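Local atomic coordinates of isomerase/lactonizing enzyme (Agrobacterium tumefaciens, PDB entry 1RVK), a protein that is of unknown function but belongs to the magnesium-dependent enolase superfamily, and so probably abstracts a proton from the carbon beside a substrate carboxylate. Residues 1-6 against 40-45; 76-81 against 107-112; 134-139 against 330-335; 163-168 against 351-356. All blocks are in the same frame, centred on the assembly; numbering follows the deposited sequence.

Interaction 1: 1-6 against 40-45; sequences MIITDV and VRTEDG
R41 is gripped through its backbone by both T4 and D5 of the antiparallel neighbour strand, a classic beta bulge. Its carbonyl O accepts two donors, T4 N at 2.8 Å and D5 N at 3.2 Å, the second well tilted from the carbonyl plane. R41 N in turn gives D5 O a nearly straight bond of 2.9 Å (173°). The extra residue shifts the register by one between the pairs I3-T42 and D5-R41. Where strand 30-42 ends, E43 N donates to I2 O at 2.8 Å, with the carbonyl pointing almost straight at the nitrogen; the T42-G45 type I turn follows.

Side chains add charge pairing on the face that carries D5 and R41. R41 leaves the backbone with CG anti to N (chi1 -178°) and bends at chi3, bringing NH1 to 3.3 Å from D5 OD2 in a weak salt bridge, the carboxylate and guanidinium planes turned 62° apart. E7 and E47 form further salt bridges with the same guanidinium, and E47 is its strongest polar partner. T4 OG1 donates to D5 OD2 at 3.0 Å from above the carboxylate plane. The E43 carboxylate lies alongside I2, over CB, and its OE1 forms a long salt bridge of 3.6 Å with the chain terminus, M1 N. T42 OG1 is bonded to D44 OD2 within the turn. I3 and V40 pack apolar side chains together, on the side covered by helices 59-70 and 98-116. With three carboxylates around it, the R41 guanidinium probably ties all three strands of the N-terminal domain's sheet together by charge.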
loop_
_atom_site.group_PDB
_atom_site.type_symbol
_atom_site.label_atom_id
_atom_site.label_comp_id
_atom_site.label_asym_id
_atom_site.label_seq_id
_atom_site.Cartn_x
_atom_site.Cartn_y
_atom_site.Cartn_z
HETATM N N MSE A 1 10.651 -28.035 10.154
HETATM C CA MSE A 1 10.426 -26.597 9.814
HETATM C C MSE A 1 11.107 -26.238 8.500
HETATM O O MSE A 1 11.110 -25.076 8.085
HETATM C CB MSE A 1 10.963 -25.696 10.932
HETATM C CG MSE A 1 12.476 -25.722 11.118
HETATM SE SE MSE A 1 13.195 -27.453 11.624
HETATM C CE MSE A 1 14.856 -27.392 10.652
ATOM N N ILE A 2 11.683 -27.242 7.849
ATOM C CA ILE A 2 12.377 -27.047 6.583
ATOM C C ILE A 2 11.401 -26.888 5.418
ATOM O O ILE A 2 10.415 -27.617 5.314
ATOM C CB ILE A 2 13.319 -28.236 6.282
ATOM C CG1 ILE A 2 14.393 -28.334 7.366
ATOM C CG2 ILE A 2 13.964 -28.065 4.914
ATOM C CD1 ILE A 2 15.310 -27.118 7.439
ATOM N N ILE A 3 11.684 -25.925 4.547
ATOM C CA ILE A 3 10.845 -25.664 3.379
ATOM C C ILE A 3 11.039 -26.760 2.332
ATOM O O ILE A 3 12.171 -27.065 1.939
ATOM C CB ILE A 3 11.202 -24.303 2.743
ATOM C CG1 ILE A 3 10.899 -23.179 3.738
ATOM C CG2 ILE A 3 10.429 -24.107 1.437
ATOM C CD1 ILE A 3 11.348 -21.801 3.278
ATOM N N THR A 4 9.936 -27.348 1.875
ATOM C CA THR A 4 10.007 -28.409 0.881
ATOM C C THR A 4 9.414 -28.022 -0.467
ATOM O O THR A 4 9.771 -28.606 -1.490
ATOM C CB THR A 4 9.293 -29.691 1.371
ATOM O OG1 THR A 4 7.932 -29.387 1.704
ATOM C CG2 THR A 4 9.998 -30.257 2.594
ATOM N N ASP A 5 8.515 -27.040 -0.476
ATOM C CA ASP A 5 7.881 -26.620 -1.725
ATOM C C ASP A 5 7.565 -25.130 -1.798
ATOM O O ASP A 5 7.265 -24.495 -0.787
ATOM C CB ASP A 5 6.565 -27.379 -1.925
ATOM C CG ASP A 5 6.744 -28.881 -1.915
ATOM O OD1 ASP A 5 7.177 -29.437 -2.946
ATOM O OD2 ASP A 5 6.449 -29.504 -0.871
ATOM N N VAL A 6 7.636 -24.591 -3.011
ATOM C CA VAL A 6 7.295 -23.197 -3.292
ATOM C C VAL A 6 6.412 -23.318 -4.530
ATOM O O VAL A 6 6.875 -23.735 -5.591
ATOM C CB VAL A 6 8.530 -22.341 -3.631
ATOM C CG1 VAL A 6 8.092 -20.916 -3.958
ATOM C CG2 VAL A 6 9.491 -22.330 -2.455
ATOM N N VAL A 40 4.175 -21.385 0.352
ATOM C CA VAL A 40 5.428 -21.963 0.823
ATOM C C VAL A 40 5.039 -23.082 1.790
ATOM O O VAL A 40 4.266 -22.857 2.724
ATOM C CB VAL A 40 6.291 -20.920 1.567
ATOM C CG1 VAL A 40 7.584 -21.567 2.060
ATOM C CG2 VAL A 40 6.603 -19.751 0.640
ATOM N N ARG A 41 5.562 -24.285 1.563
ATOM C CA ARG A 41 5.234 -25.425 2.415
ATOM C C ARG A 41 6.469 -26.050 3.053
ATOM O O ARG A 41 7.541 -26.090 2.448
ATOM C CB ARG A 41 4.487 -26.493 1.602
ATOM C CG ARG A 41 4.051 -27.707 2.416
ATOM C CD ARG A 41 3.384 -28.774 1.544
ATOM N NE ARG A 41 2.259 -28.235 0.785
ATOM C CZ ARG A 41 2.301 -27.936 -0.509
ATOM N NH1 ARG A 41 3.415 -28.125 -1.203
ATOM N NH2 ARG A 41 1.231 -27.434 -1.109
ATOM N N THR A 42 6.308 -26.542 4.279
ATOM C CA THR A 42 7.404 -27.176 5.005
ATOM C C THR A 42 7.211 -28.693 5.102
ATOM O O THR A 42 6.168 -29.222 4.713
ATOM C CB THR A 42 7.535 -26.591 6.425
ATOM O OG1 THR A 42 6.267 -26.653 7.088
ATOM C CG2 THR A 42 7.991 -25.139 6.361
ATOM N N GLU A 43 8.221 -29.382 5.627
ATOM C CA GLU A 43 8.190 -30.839 5.771
ATOM C C GLU A 43 6.931 -31.371 6.448
ATOM O O GLU A 43 6.371 -32.382 6.022
ATOM C CB GLU A 43 9.398 -31.317 6.580
ATOM C CG GLU A 43 10.742 -30.885 6.040
ATOM C CD GLU A 43 11.877 -31.221 6.992
ATOM O OE1 GLU A 43 11.850 -30.741 8.153
ATOM O OE2 GLU A 43 12.794 -31.964 6.576
ATOM N N ASP A 44 6.498 -30.695 7.506
ATOM C CA ASP A 44 5.321 -31.125 8.255
ATOM C C ASP A 44 3.989 -30.774 7.599
ATOM O O ASP A 44 2.926 -31.016 8.172
ATOM C CB ASP A 44 5.364 -30.550 9.674
ATOM C CG ASP A 44 5.299 -29.036 9.694
ATOM O OD1 ASP A 44 5.301 -28.460 10.801
ATOM O OD2 ASP A 44 5.243 -28.423 8.609
ATOM N N GLY A 45 4.045 -30.201 6.402
ATOM C CA GLY A 45 2.821 -29.863 5.702
ATOM C C GLY A 45 2.235 -28.493 5.990
ATOM O O GLY A 45 1.217 -28.130 5.402
#

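Interaction 2: 76-81 against 107-112; sequences RDRERL and ALWDLA
R78 lays its side chain across one face of the W109 indole, joining the first turn of helix 78-89 to the middle of helix 98-116 in the helical part of the enolase-type N-terminal domain. The overlap runs along the chain: CD sits over the five-membered ring, 3.7 Å from its centroid in a CH-pi contact, NE lies above the middle of the indole, and CZ stands 3.8 Å from the centroid of the six-membered ring, 11° off its normal. This last is a cation-pi contact, although the guanidinium is inclined by 35° to the indole instead of lying flat on it. A bend at chi3 (-66°), after an extended chi2, folds the guanidinium over the ring.

The indole is anchored too, since W109 NE1 is hydrogen-bonded to T290 OG1 at the start of helix 289-301, a helix of the barrel domain. The arginine thus lies over a tryptophan that reaches from one domain to the other. Beside the indole, R78 CG passes L108 CB, and L81 CD1 meets L108 CD2 at 4.1 Å, crossing at about a right angle; L70 and V69 of helix 59-70 extend this apolar layer. A112 CB approaches R78 NH2 to 3.5 Å. That same NH2 donates to a water in the guanidinium plane, 2.8 Å away, and the water donates onward to L108 O, also at 2.8 Å.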
loop_
_atom_site.group_PDB
_atom_site.type_symbol
_atom_site.label_atom_id
_atom_site.label_comp_id
_atom_site.label_asym_id
_atom_site.label_seq_id
_atom_site.Cartn_x
_atom_site.Cartn_y
_atom_site.Cartn_z
ATOM N N ARG A 76 11.962 -20.199 9.358
ATOM C CA ARG A 76 12.009 -19.163 10.386
ATOM C C ARG A 76 13.171 -18.189 10.232
ATOM O O ARG A 76 13.211 -17.161 10.903
ATOM C CB ARG A 76 12.082 -19.810 11.773
ATOM C CG ARG A 76 10.915 -20.729 12.095
ATOM C CD ARG A 76 11.182 -21.493 13.379
ATOM N NE ARG A 76 12.380 -22.321 13.264
ATOM C CZ ARG A 76 12.934 -22.983 14.274
ATOM N NH1 ARG A 76 14.023 -23.713 14.073
ATOM N NH2 ARG A 76 12.404 -22.909 15.488
ATOM N N ASP A 77 14.122 -18.524 9.369
ATOM C CA ASP A 77 15.288 -17.673 9.146
ATOM C C ASP A 77 14.975 -16.573 8.141
ATOM O O ASP A 77 15.710 -16.378 7.172
ATOM C CB ASP A 77 16.448 -18.520 8.628
ATOM C CG ASP A 77 16.975 -19.483 9.671
ATOM O OD1 ASP A 77 17.680 -20.436 9.285
ATOM O OD2 ASP A 77 16.693 -19.284 10.875
ATOM N N ARG A 78 13.890 -15.848 8.393
ATOM C CA ARG A 78 13.440 -14.778 7.509
ATOM C C ARG A 78 14.484 -13.716 7.186
ATOM O O ARG A 78 14.538 -13.224 6.059
ATOM C CB ARG A 78 12.198 -14.109 8.099
ATOM C CG ARG A 78 10.991 -15.033 8.197
ATOM C CD ARG A 78 9.780 -14.278 8.711
ATOM N NE ARG A 78 9.955 -13.839 10.090
ATOM C CZ ARG A 78 9.756 -14.608 11.155
ATOM N NH1 ARG A 78 9.948 -14.116 12.373
ATOM N NH2 ARG A 78 9.351 -15.861 11.008
ATOM N N GLU A 79 15.301 -13.343 8.163
ATOM C CA GLU A 79 16.318 -12.334 7.903
ATOM C C GLU A 79 17.376 -12.880 6.944
ATOM O O GLU A 79 17.768 -12.202 5.994
ATOM C CB GLU A 79 16.974 -11.877 9.210
ATOM C CG GLU A 79 17.966 -10.726 9.045
ATOM C CD GLU A 79 17.326 -9.452 8.506
ATOM O OE1 GLU A 79 16.080 -9.360 8.480
ATOM O OE2 GLU A 79 18.077 -8.530 8.118
ATOM N N ARG A 80 17.830 -14.109 7.180
ATOM C CA ARG A 80 18.835 -14.707 6.308
ATOM C C ARG A 80 18.291 -14.907 4.900
ATOM O O ARG A 80 18.984 -14.649 3.918
ATOM C CB ARG A 80 19.307 -16.055 6.864
ATOM C CG ARG A 80 20.312 -16.774 5.958
ATOM C CD ARG A 80 20.957 -17.955 6.671
ATOM N NE ARG A 80 19.997 -18.994 7.036
ATOM C CZ ARG A 80 19.476 -19.872 6.184
ATOM N NH1 ARG A 80 19.816 -19.844 4.901
ATOM N NH2 ARG A 80 18.617 -20.787 6.617
ATOM N N LEU A 81 17.044 -15.354 4.799
ATOM C CA LEU A 81 16.448 -15.590 3.491
ATOM C C LEU A 81 16.186 -14.288 2.735
ATOM O O LEU A 81 16.388 -14.219 1.520
ATOM C CB LEU A 81 15.159 -16.407 3.641
ATOM C CG LEU A 81 15.390 -17.790 4.268
ATOM C CD1 LEU A 81 14.065 -18.521 4.442
ATOM C CD2 LEU A 81 16.322 -18.598 3.386
ATOM N N ALA A 107 4.708 -14.422 2.526
ATOM C CA ALA A 107 4.335 -15.831 2.625
ATOM C C ALA A 107 5.092 -16.488 3.781
ATOM O O ALA A 107 4.554 -17.353 4.474
ATOM C CB ALA A 107 4.648 -16.555 1.311
ATOM N N LEU A 108 6.342 -16.080 3.988
ATOM C CA LEU A 108 7.145 -16.636 5.074
ATOM C C LEU A 108 6.575 -16.225 6.427
ATOM O O LEU A 108 6.561 -17.016 7.369
ATOM C CB LEU A 108 8.600 -16.174 4.949
ATOM C CG LEU A 108 9.658 -17.143 4.404
ATOM C CD1 LEU A 108 9.037 -18.264 3.592
ATOM C CD2 LEU A 108 10.666 -16.357 3.590
ATOM N N TRP A 109 6.116 -14.981 6.533
ATOM C CA TRP A 109 5.520 -14.515 7.780
ATOM C C TRP A 109 4.200 -15.243 8.022
ATOM O O TRP A 109 3.894 -15.635 9.151
ATOM C CB TRP A 109 5.262 -13.009 7.734
ATOM C CG TRP A 109 6.421 -12.176 8.183
ATOM C CD1 TRP A 109 7.268 -11.447 7.395
ATOM C CD2 TRP A 109 6.849 -11.968 9.533
ATOM N NE1 TRP A 109 8.196 -10.796 8.174
ATOM C CE2 TRP A 109 7.960 -11.098 9.490
ATOM C CE3 TRP A 109 6.401 -12.435 10.775
ATOM C CZ2 TRP A 109 8.630 -10.680 10.648
ATOM C CZ3 TRP A 109 7.066 -12.020 11.925
ATOM C CH2 TRP A 109 8.170 -11.151 11.851
ATOM N N ASP A 110 3.414 -15.420 6.962
ATOM C CA ASP A 110 2.132 -16.111 7.089
ATOM C C ASP A 110 2.366 -17.556 7.519
ATOM O O ASP A 110 1.621 -18.099 8.333
ATOM C CB ASP A 110 1.369 -16.078 5.760
ATOM C CG ASP A 110 -0.051 -16.608 5.889
ATOM O OD1 ASP A 110 -0.812 -16.066 6.717
ATOM O OD2 ASP A 110 -0.410 -17.559 5.159
ATOM N N LEU A 111 3.412 -18.168 6.975
ATOM C CA LEU A 111 3.752 -19.547 7.308
ATOM C C LEU A 111 4.103 -19.686 8.789
ATOM O O LEU A 111 3.666 -20.625 9.451
ATOM C CB LEU A 111 4.927 -20.021 6.448
ATOM C CG LEU A 111 5.556 -21.372 6.803
ATOM C CD1 LEU A 111 4.523 -22.488 6.709
ATOM C CD2 LEU A 111 6.712 -21.643 5.858
ATOM N N ALA A 112 4.901 -18.755 9.307
ATOM C CA ALA A 112 5.286 -18.804 10.712
ATOM C C ALA A 112 4.062 -18.591 11.596
ATOM O O ALA A 112 3.886 -19.276 12.603
ATOM C CB ALA A 112 6.338 -17.735 11.010
HETATM O O HOH W 1 8.912 -17.537 8.750
#

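Interaction 3: 134-139 against 330-335; sequences YGSIMC and RGLLHP
M138 turns its side chain back across the neighbouring strand with CG anti to its own carbonyl carbon (chi1 -72°) and the chain extended beyond, while L332 presents its CB to M138 CG. The two carbons, M138 CG and L332 CB, meet at 3.4 Å, tighter than usual, and the side chains cross at an angle. The backbones alongside are parallel strands of the enolase-type TIM barrel: 130-137, the first barrel strand, pairs with 328-333, the last, and so closes the barrel.

Four backbone bonds carry the seam. R330 N donates to Y134 O, and R330 O takes S136 N; L333 N then gives S136 O a bond of 2.8 Å, and L333 O receives M138 N at 2.8 Å. Between R330 and L333 the strand contains a cis peptide bond, before L332. G331 lies there at backbone angles open only to glycine, near S136 O.

On one side, L333 CD2 rests on G135 CA at 3.6 Å, facing the same way as I137 toward F156 of helix 150-163. On the other, L332 CD2 covers S136 OG at 3.5 Å; that hydroxyl is hydrogen-bonded to E329. The Y134 side chain comes within about 7 Å of the bound magnesium ion, and its OH is hydrogen-bonded to K169 NZ. H334, held by D141, takes the end of M138 from the side: the selenium of the selenomethionine lies 3.9 Å from H334 CB and stands obliquely to the imidazole.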
loop_
_atom_site.group_PDB
_atom_site.type_symbol
_atom_site.label_atom_id
_atom_site.label_comp_id
_atom_site.label_asym_id
_atom_site.label_seq_id
_atom_site.Cartn_x
_atom_site.Cartn_y
_atom_site.Cartn_z
ATOM N N TYR A 134 -7.861 5.994 6.976
ATOM C CA TYR A 134 -8.345 7.120 6.194
ATOM C C TYR A 134 -8.879 6.536 4.898
ATOM O O TYR A 134 -8.401 5.499 4.437
ATOM C CB TYR A 134 -7.245 8.173 5.932
ATOM C CG TYR A 134 -6.022 7.757 5.122
ATOM C CD1 TYR A 134 -6.068 7.657 3.728
ATOM C CD2 TYR A 134 -4.798 7.547 5.750
ATOM C CE1 TYR A 134 -4.913 7.365 2.982
ATOM C CE2 TYR A 134 -3.650 7.259 5.025
ATOM C CZ TYR A 134 -3.706 7.171 3.647
ATOM O OH TYR A 134 -2.550 6.907 2.947
ATOM N N GLY A 135 -9.904 7.170 4.344
ATOM C CA GLY A 135 -10.471 6.692 3.098
ATOM C C GLY A 135 -9.614 7.241 1.979
ATOM O O GLY A 135 -9.587 8.449 1.760
ATOM N N SER A 136 -8.912 6.353 1.280
ATOM C CA SER A 136 -8.024 6.743 0.190
ATOM C C SER A 136 -8.787 6.681 -1.131
ATOM O O SER A 136 -9.077 5.598 -1.641
ATOM C CB SER A 136 -6.817 5.797 0.164
ATOM O OG SER A 136 -5.686 6.408 -0.428
ATOM N N ILE A 137 -9.102 7.851 -1.679
ATOM C CA ILE A 137 -9.868 7.958 -2.919
ATOM C C ILE A 137 -9.060 7.724 -4.194
ATOM O O ILE A 137 -7.954 8.246 -4.346
ATOM C CB ILE A 137 -10.539 9.344 -3.018
ATOM C CG1 ILE A 137 -11.377 9.602 -1.765
ATOM C CG2 ILE A 137 -11.425 9.409 -4.256
ATOM C CD1 ILE A 137 -11.961 11.001 -1.692
HETATM N N MSE A 138 -9.624 6.940 -5.111
HETATM C CA MSE A 138 -8.970 6.645 -6.390
HETATM C C MSE A 138 -8.629 7.905 -7.176
HETATM O O MSE A 138 -9.213 8.971 -6.956
HETATM C CB MSE A 138 -9.871 5.788 -7.284
HETATM C CG MSE A 138 -10.034 4.343 -6.869
HETATM SE SE MSE A 138 -10.894 3.322 -8.289
HETATM C CE MSE A 138 -10.481 1.549 -7.651
ATOM N N CYS A 139 -7.691 7.766 -8.108
ATOM C CA CYS A 139 -7.289 8.871 -8.969
ATOM C C CYS A 139 -8.526 9.379 -9.696
ATOM O O CYS A 139 -9.488 8.636 -9.890
ATOM C CB CYS A 139 -6.264 8.402 -10.005
ATOM S SG CYS A 139 -4.665 7.931 -9.320
ATOM N N ARG A 330 -6.993 2.713 3.807
ATOM C CA ARG A 330 -8.087 1.870 3.333
ATOM C C ARG A 330 -8.594 2.356 1.978
ATOM O O ARG A 330 -9.168 3.439 1.867
ATOM C CB ARG A 330 -9.224 1.874 4.362
ATOM C CG ARG A 330 -10.142 0.651 4.313
ATOM C CD ARG A 330 -10.951 0.538 5.611
ATOM N NE ARG A 330 -11.672 -0.730 5.718
ATOM C CZ ARG A 330 -12.933 -0.920 5.340
ATOM N NH1 ARG A 330 -13.639 0.080 4.828
ATOM N NH2 ARG A 330 -13.487 -2.120 5.467
ATOM N N GLY A 331 -8.370 1.544 0.951
ATOM C CA GLY A 331 -8.794 1.901 -0.390
ATOM C C GLY A 331 -8.052 1.069 -1.418
ATOM O O GLY A 331 -7.485 0.030 -1.068
ATOM N N LEU A 332 -8.011 1.519 -2.670
ATOM C CA LEU A 332 -8.625 2.775 -3.098
ATOM C C LEU A 332 -10.148 2.717 -3.200
ATOM O O LEU A 332 -10.723 1.678 -3.538
ATOM C CB LEU A 332 -8.023 3.206 -4.438
ATOM C CG LEU A 332 -6.507 3.417 -4.382
ATOM C CD1 LEU A 332 -5.976 3.783 -5.756
ATOM C CD2 LEU A 332 -6.188 4.510 -3.376
ATOM N N LEU A 333 -10.783 3.854 -2.919
ATOM C CA LEU A 333 -12.240 3.988 -2.920
ATOM C C LEU A 333 -12.801 4.813 -4.078
ATOM O O LEU A 333 -12.138 5.711 -4.602
ATOM C CB LEU A 333 -12.691 4.632 -1.602
ATOM C CG LEU A 333 -12.887 3.831 -0.307
ATOM C CD1 LEU A 333 -12.121 2.529 -0.315
ATOM C CD2 LEU A 333 -12.480 4.710 0.863
ATOM N N HIS A 334 -14.045 4.516 -4.449
ATOM C CA HIS A 334 -14.726 5.212 -5.535
ATOM C C HIS A 334 -16.231 5.079 -5.310
ATOM O O HIS A 334 -16.708 4.037 -4.866
ATOM C CB HIS A 334 -14.336 4.595 -6.882
ATOM C CG HIS A 334 -14.752 5.412 -8.069
ATOM N ND1 HIS A 334 -16.060 5.501 -8.493
ATOM C CD2 HIS A 334 -14.031 6.197 -8.906
ATOM C CE1 HIS A 334 -16.129 6.303 -9.539
ATOM N NE2 HIS A 334 -14.911 6.741 -9.810
ATOM N N PRO A 335 -16.998 6.136 -5.607
ATOM C CA PRO A 335 -18.446 6.034 -5.396
ATOM C C PRO A 335 -19.143 4.888 -6.133
ATOM O O PRO A 335 -20.176 4.400 -5.683
ATOM C CB PRO A 335 -18.962 7.415 -5.819
ATOM C CG PRO A 335 -17.889 7.935 -6.759
ATOM C CD PRO A 335 -16.621 7.475 -6.092
#

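Interaction 4: 163-168 against 351-356; sequences RGYKGI and DPMDRD
R163 and K166 donate hydrogen bonds to backbone carbonyls of M353, D354 and D356. R163 reaches them by bending at chi2 (65°), which swings its guanidinium round toward the loop. NH2 gives M353 O a straight bond of 2.8 Å with the oxygen in the guanidinium plane, while NH1 spans 3.2 Å to D354 O, meeting that carbonyl from above its plane. D340 pairs with NE, so the group is fixed at both ends. K166 NZ lies 2.5 Å from D356 O, a very short bond whose exact length deserves caution.

Apolar and aromatic contacts centre on M353, a selenomethionine. Its methyl CE sits over the middle of the Y165 ring, 3.5 Å from the centroid and close to the normal: a CH-pi contact. The selenium adds a Met-aromatic contact, coming to 3.4 Å from Y165 CE1 and lying obliquely to the ring. A bend at chi3 (81°) folds CE back over the ring, and the same methyl covers one face of the R163 guanidinium, 3.5 Å from NH1. Y165 OH is held by R330.

Like charges also approach: R355 NH1 stands 4.1 Å from R163 NH1 with the two guanidinium planes nearly parallel, and R163 O lies over the face of the R355 group. R163 O has no hydrogen-bond partner.

Within the loop, D354 OD1 accepts from D356 N in an Asx turn. G164 ends helix 150-163 with a Schellman motif, the turn from the first barrel helix into strand 167-171 of a TIM barrel, here covered by the loop before strand 358-360.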
loop_
_atom_site.group_PDB
_atom_site.type_symbol
_atom_site.label_atom_id
_atom_site.label_comp_id
_atom_site.label_asym_id
_atom_site.label_seq_id
_atom_site.Cartn_x
_atom_site.Cartn_y
_atom_site.Cartn_z
ATOM N N ARG A 163 -19.709 7.227 6.601
ATOM C CA ARG A 163 -19.269 5.851 6.835
ATOM C C ARG A 163 -18.457 5.724 8.122
ATOM O O ARG A 163 -18.409 4.655 8.729
ATOM C CB ARG A 163 -18.428 5.353 5.653
ATOM C CG ARG A 163 -17.805 3.977 5.852
ATOM C CD ARG A 163 -18.847 2.873 5.968
ATOM N NE ARG A 163 -18.226 1.560 6.152
ATOM C CZ ARG A 163 -17.743 1.108 7.307
ATOM N NH1 ARG A 163 -17.809 1.852 8.403
ATOM N NH2 ARG A 163 -17.185 -0.094 7.365
ATOM N N GLY A 164 -17.806 6.809 8.526
ATOM C CA GLY A 164 -17.031 6.771 9.752
ATOM C C GLY A 164 -15.574 7.174 9.634
ATOM O O GLY A 164 -14.896 7.321 10.646
ATOM N N TYR A 165 -15.087 7.348 8.409
ATOM C CA TYR A 165 -13.695 7.741 8.201
ATOM C C TYR A 165 -13.403 9.081 8.872
ATOM O O TYR A 165 -14.148 10.041 8.688
ATOM C CB TYR A 165 -13.397 7.853 6.701
ATOM C CG TYR A 165 -13.326 6.525 5.980
ATOM C CD1 TYR A 165 -12.211 5.698 6.113
ATOM C CD2 TYR A 165 -14.369 6.095 5.156
ATOM C CE1 TYR A 165 -12.130 4.481 5.440
ATOM C CE2 TYR A 165 -14.299 4.871 4.478
ATOM C CZ TYR A 165 -13.174 4.073 4.627
ATOM O OH TYR A 165 -13.085 2.871 3.964
ATOM N N LYS A 166 -12.321 9.137 9.647
ATOM C CA LYS A 166 -11.925 10.368 10.330
ATOM C C LYS A 166 -10.887 11.131 9.507
ATOM O O LYS A 166 -10.528 12.267 9.828
ATOM C CB LYS A 166 -11.358 10.050 11.714
ATOM C CG LYS A 166 -12.406 9.633 12.746
ATOM C CD LYS A 166 -11.746 9.336 14.089
ATOM C CE LYS A 166 -12.748 9.333 15.238
ATOM N NZ LYS A 166 -13.841 8.343 15.074
ATOM N N GLY A 167 -10.412 10.494 8.445
ATOM C CA GLY A 167 -9.433 11.108 7.565
ATOM C C GLY A 167 -9.763 10.728 6.135
ATOM O O GLY A 167 -10.343 9.673 5.898
ATOM N N ILE A 168 -9.399 11.582 5.184
ATOM C CA ILE A 168 -9.672 11.328 3.771
ATOM C C ILE A 168 -8.508 11.811 2.922
ATOM O O ILE A 168 -8.037 12.932 3.106
ATOM C CB ILE A 168 -10.935 12.091 3.306
ATOM C CG1 ILE A 168 -12.152 11.606 4.093
ATOM C CG2 ILE A 168 -11.156 11.884 1.804
ATOM C CD1 ILE A 168 -13.395 12.448 3.869
ATOM N N ASP A 351 -9.671 -6.317 6.599
ATOM C CA ASP A 351 -9.685 -5.024 7.277
ATOM C C ASP A 351 -11.063 -4.426 7.559
ATOM O O ASP A 351 -11.390 -3.341 7.075
ATOM C CB ASP A 351 -8.859 -4.024 6.461
ATOM C CG ASP A 351 -9.364 -3.871 5.036
ATOM O OD1 ASP A 351 -10.271 -4.632 4.631
ATOM O OD2 ASP A 351 -8.852 -2.991 4.313
ATOM N N PRO A 352 -11.878 -5.115 8.370
ATOM C CA PRO A 352 -13.222 -4.636 8.712
ATOM C C PRO A 352 -13.108 -3.321 9.476
ATOM O O PRO A 352 -12.236 -3.177 10.335
ATOM C CB PRO A 352 -13.780 -5.741 9.612
ATOM C CG PRO A 352 -12.888 -6.916 9.378
ATOM C CD PRO A 352 -11.538 -6.320 9.143
HETATM N N MSE A 353 -13.985 -2.367 9.183
HETATM C CA MSE A 353 -13.935 -1.085 9.877
HETATM C C MSE A 353 -15.265 -0.774 10.564
HETATM O O MSE A 353 -16.330 -0.905 9.951
HETATM C CB MSE A 353 -13.586 0.034 8.891
HETATM C CG MSE A 353 -13.335 1.380 9.562
HETATM SE SE MSE A 353 -12.879 2.790 8.325
HETATM C CE MSE A 353 -14.674 3.231 7.726
ATOM N N ASP A 354 -15.215 -0.367 11.833
ATOM C CA ASP A 354 -16.453 -0.044 12.533
ATOM C C ASP A 354 -16.993 1.320 12.118
ATOM O O ASP A 354 -16.406 2.008 11.276
ATOM C CB ASP A 354 -16.289 -0.121 14.065
ATOM C CG ASP A 354 -15.270 0.864 14.620
ATOM O OD1 ASP A 354 -15.140 1.984 14.088
ATOM O OD2 ASP A 354 -14.613 0.514 15.626
ATOM N N ARG A 355 -18.122 1.705 12.705
ATOM C CA ARG A 355 -18.766 2.968 12.376
ATOM C C ARG A 355 -18.032 4.191 12.908
ATOM O O ARG A 355 -18.418 5.322 12.612
ATOM C CB ARG A 355 -20.205 2.969 12.902
ATOM C CG ARG A 355 -21.048 1.811 12.394
ATOM C CD ARG A 355 -21.229 1.883 10.890
ATOM N NE ARG A 355 -21.918 3.105 10.487
ATOM C CZ ARG A 355 -22.208 3.419 9.229
ATOM N NH1 ARG A 355 -21.867 2.598 8.244
ATOM N NH2 ARG A 355 -22.834 4.556 8.956
ATOM N N ASP A 356 -16.980 3.967 13.693
ATOM C CA ASP A 356 -16.203 5.065 14.259
ATOM C C ASP A 356 -14.901 5.309 13.496
ATOM O O ASP A 356 -14.115 6.184 13.859
ATOM C CB ASP A 356 -15.901 4.785 15.734
ATOM C CG ASP A 356 -17.131 4.921 16.616
ATOM O OD1 ASP A 356 -17.135 4.354 17.730
ATOM O OD2 ASP A 356 -18.090 5.605 16.202
#

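Overall arrangement
The four contacts fall into two groups, one in each domain of an enolase-superfamily fold. Interactions 1 and 2 lie in the N-terminal domain, centres about 11 Å apart, and touch where V40 and T42 pack on A107 and L111 of helix 98-116. Interactions 3 and 4, about 12 Å apart by centres, belong to the barrel: neighbouring strands 130-137 and 167-171 link them, and R330 bonds to both D351 and Y165. Along the chain, 1 and 2 close in series before 3 and 4, which interleave, joining the barrel's beginning to its end. Centres in different groups lie about 31 to 39 Å apart. Interaction 3 approaches the magnesium site of D206, E232 and E258, consistent with a barrel-borne active site.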